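Local coordinates for protein short chain dehydrogenase (A0QTM2 homolog) (Mycobacterium thermoresistibile, PDB 3SC4) that is probably an NAD(P)-dependent oxidoreductase of the short-chain dehydrogenase family, built on a Rossmann fold, at residues T199-A204 and A216-P221. Sequence-based numbering, arbitrary orientation.
Sequences TVATAA and ARSRKP
Val-200 and Arg-219 form a single parallel beta bridge in a Rossmann-fold short-chain dehydrogenase, closing the loop that carries helix 203-209. The evidence is the pattern of backbone bonds: Arg-219 N donates to Thr-199 O (3.0 Å, 166° at the hydrogen), while Arg-219 O accepts from Ala-201 N (3.0 Å, 148°). Arg-219 therefore uses both its peptide groups on the residues flanking Val-200. Val-200 CA also lies 3.2 Å from Arg-219 O, a CA-H...O contact. This excursion follows strand 190-195, the region that in related enzymes commonly contributes to the substrate-binding side.

At the Thr-199 end the bridge is extended by side chains. Thr-199 OG1 and Ser-218 OG meet hydroxyl to hydroxyl at 2.9 Å, and the geometry leaves the direction of the proton open. Thr-199 places OG1 between its own backbone N and carbonyl carbon (chi1 48°), whereas Ser-218 swings OG to the side of its backbone N, opposite its carbonyl carbon; these torsions turn the two oxygens toward each other, as their short separation attests. To one side of the hydroxyl pair, Ser-218 CB touches Ala-201 CB at 3.9 Å.

At the other end side-chain carbons pack on backbone and on the proline ring. Val-200 lays CG1 over the face of the Lys-220 to Pro-221 peptide, while Pro-221 reaches Val-200 CG1 through CD (4.0 Å). Thr-202 then takes the N-cap position of helix 203-209.

Arg-219 sends its nearly extended side chain away from the bridge, where salt bridges with Asp-261 and Glu-246 and a hydrogen bond to Asn-278 occupy its guanidinium; these acids would be expected to balance its charge. Across the segments, Pro-221 CD also lies 3.4 Å from Ala-201 O.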
loop_
_atom_site.group_PDB
_atom_site.type_symbol
_atom_site.label_atom_id
_atom_site.label_comp_id
_atom_site.label_asym_id
_atom_site.label_seq_id
_atom_site.Cartn_x
_atom_site.Cartn_y
_atom_site.Cartn_z
ATOM N N THR B 199 -2.594 -19.570 12.054
ATOM C CA THR B 199 -1.147 -19.394 12.051
ATOM C C THR B 199 -0.568 -20.702 11.562
ATOM O O THR B 199 -1.138 -21.746 11.813
ATOM C CB THR B 199 -0.585 -19.120 13.440
ATOM O OG1 THR B 199 -1.125 -20.078 14.367
ATOM C CG2 THR B 199 -0.983 -17.756 13.868
ATOM N N VAL B 200 0.556 -20.623 10.865
ATOM C CA VAL B 200 1.281 -21.796 10.385
ATOM C C VAL B 200 2.575 -21.973 11.150
ATOM O O VAL B 200 3.419 -21.085 11.147
ATOM C CB VAL B 200 1.643 -21.666 8.887
ATOM C CG1 VAL B 200 2.468 -22.864 8.470
ATOM C CG2 VAL B 200 0.374 -21.551 8.038
ATOM N N ALA B 201 2.723 -23.119 11.803
ATOM C CA ALA B 201 3.914 -23.420 12.606
ATOM C C ALA B 201 4.992 -24.003 11.695
ATOM O O ALA B 201 4.755 -24.949 10.970
ATOM C CB ALA B 201 3.573 -24.394 13.710
ATOM N N THR B 202 6.169 -23.411 11.708
ATOM C CA THR B 202 7.261 -23.867 10.874
ATOM C C THR B 202 8.379 -24.267 11.810
ATOM O O THR B 202 8.313 -23.999 13.005
ATOM C CB THR B 202 7.711 -22.753 9.949
ATOM O OG1 THR B 202 8.281 -21.703 10.729
ATOM C CG2 THR B 202 6.525 -22.198 9.202
ATOM N N ALA B 203 9.397 -24.925 11.281
ATOM C CA ALA B 203 10.558 -25.310 12.091
ATOM C C ALA B 203 11.181 -24.069 12.786
ATOM O O ALA B 203 11.612 -24.137 13.930
ATOM C CB ALA B 203 11.583 -26.026 11.238
ATOM N N ALA B 204 11.227 -22.940 12.100
ATOM C CA ALA B 204 11.742 -21.731 12.722
ATOM C C ALA B 204 11.069 -21.435 14.069
ATOM O O ALA B 204 11.730 -20.933 14.979
ATOM C CB ALA B 204 11.566 -20.562 11.812
ATOM N N ALA B 216 -0.618 -26.377 19.035
ATOM C CA ALA B 216 -1.939 -26.997 18.978
ATOM C C ALA B 216 -2.938 -26.100 18.280
ATOM O O ALA B 216 -3.889 -26.577 17.685
ATOM C CB ALA B 216 -2.433 -27.352 20.393
ATOM N N ARG B 217 -2.704 -24.800 18.329
ATOM C CA ARG B 217 -3.598 -23.851 17.688
ATOM C C ARG B 217 -3.245 -23.565 16.225
ATOM O O ARG B 217 -3.850 -22.710 15.621
ATOM C CB ARG B 217 -3.603 -22.528 18.482
ATOM C CG ARG B 217 -3.916 -22.673 19.999
ATOM C CD ARG B 217 -4.620 -21.419 20.567
ATOM N NE ARG B 217 -6.083 -21.512 20.473
ATOM C CZ ARG B 217 -6.916 -20.500 20.210
ATOM N NH1 ARG B 217 -6.479 -19.267 19.984
ATOM N NH2 ARG B 217 -8.220 -20.727 20.152
ATOM N N SER B 218 -2.270 -24.278 15.665
ATOM C CA SER B 218 -1.689 -23.930 14.365
ATOM C C SER B 218 -1.843 -25.045 13.349
ATOM O O SER B 218 -2.230 -26.162 13.687
ATOM C CB SER B 218 -0.201 -23.613 14.521
ATOM O OG SER B 218 -0.004 -22.507 15.377
ATOM N N ARG B 219 -1.533 -24.734 12.098
ATOM C CA ARG B 219 -1.517 -25.733 11.024
ATOM C C ARG B 219 -0.135 -25.823 10.387
ATOM O O ARG B 219 0.702 -24.923 10.550
ATOM C CB ARG B 219 -2.590 -25.444 9.961
ATOM C CG ARG B 219 -3.996 -25.829 10.411
ATOM C CD ARG B 219 -5.056 -25.708 9.316
ATOM N NE ARG B 219 -6.247 -26.449 9.721
ATOM C CZ ARG B 219 -7.501 -25.995 9.727
ATOM N NH1 ARG B 219 -7.821 -24.789 9.279
ATOM N NH2 ARG B 219 -8.461 -26.792 10.159
ATOM N N LYS B 220 0.081 -26.923 9.670
ATOM C CA LYS B 220 1.355 -27.204 8.999
ATOM C C LYS B 220 1.516 -26.425 7.683
ATOM O O LYS B 220 0.539 -26.016 7.073
ATOM C CB LYS B 220 1.503 -28.715 8.744
ATOM C CG LYS B 220 1.465 -29.573 10.007
ATOM C CD LYS B 220 1.894 -31.023 9.752
ATOM C CE LYS B 220 0.715 -31.942 9.315
ATOM N NZ LYS B 220 1.177 -33.280 8.715
ATOM N N PRO B 221 2.765 -26.212 7.244
ATOM C CA PRO B 221 2.988 -25.432 6.021
ATOM C C PRO B 221 2.375 -26.057 4.786
ATOM O O PRO B 221 2.094 -25.362 3.813
ATOM C CB PRO B 221 4.513 -25.371 5.890
ATOM C CG PRO B 221 5.066 -26.182 6.999
ATOM C CD PRO B 221 4.016 -26.485 7.974
#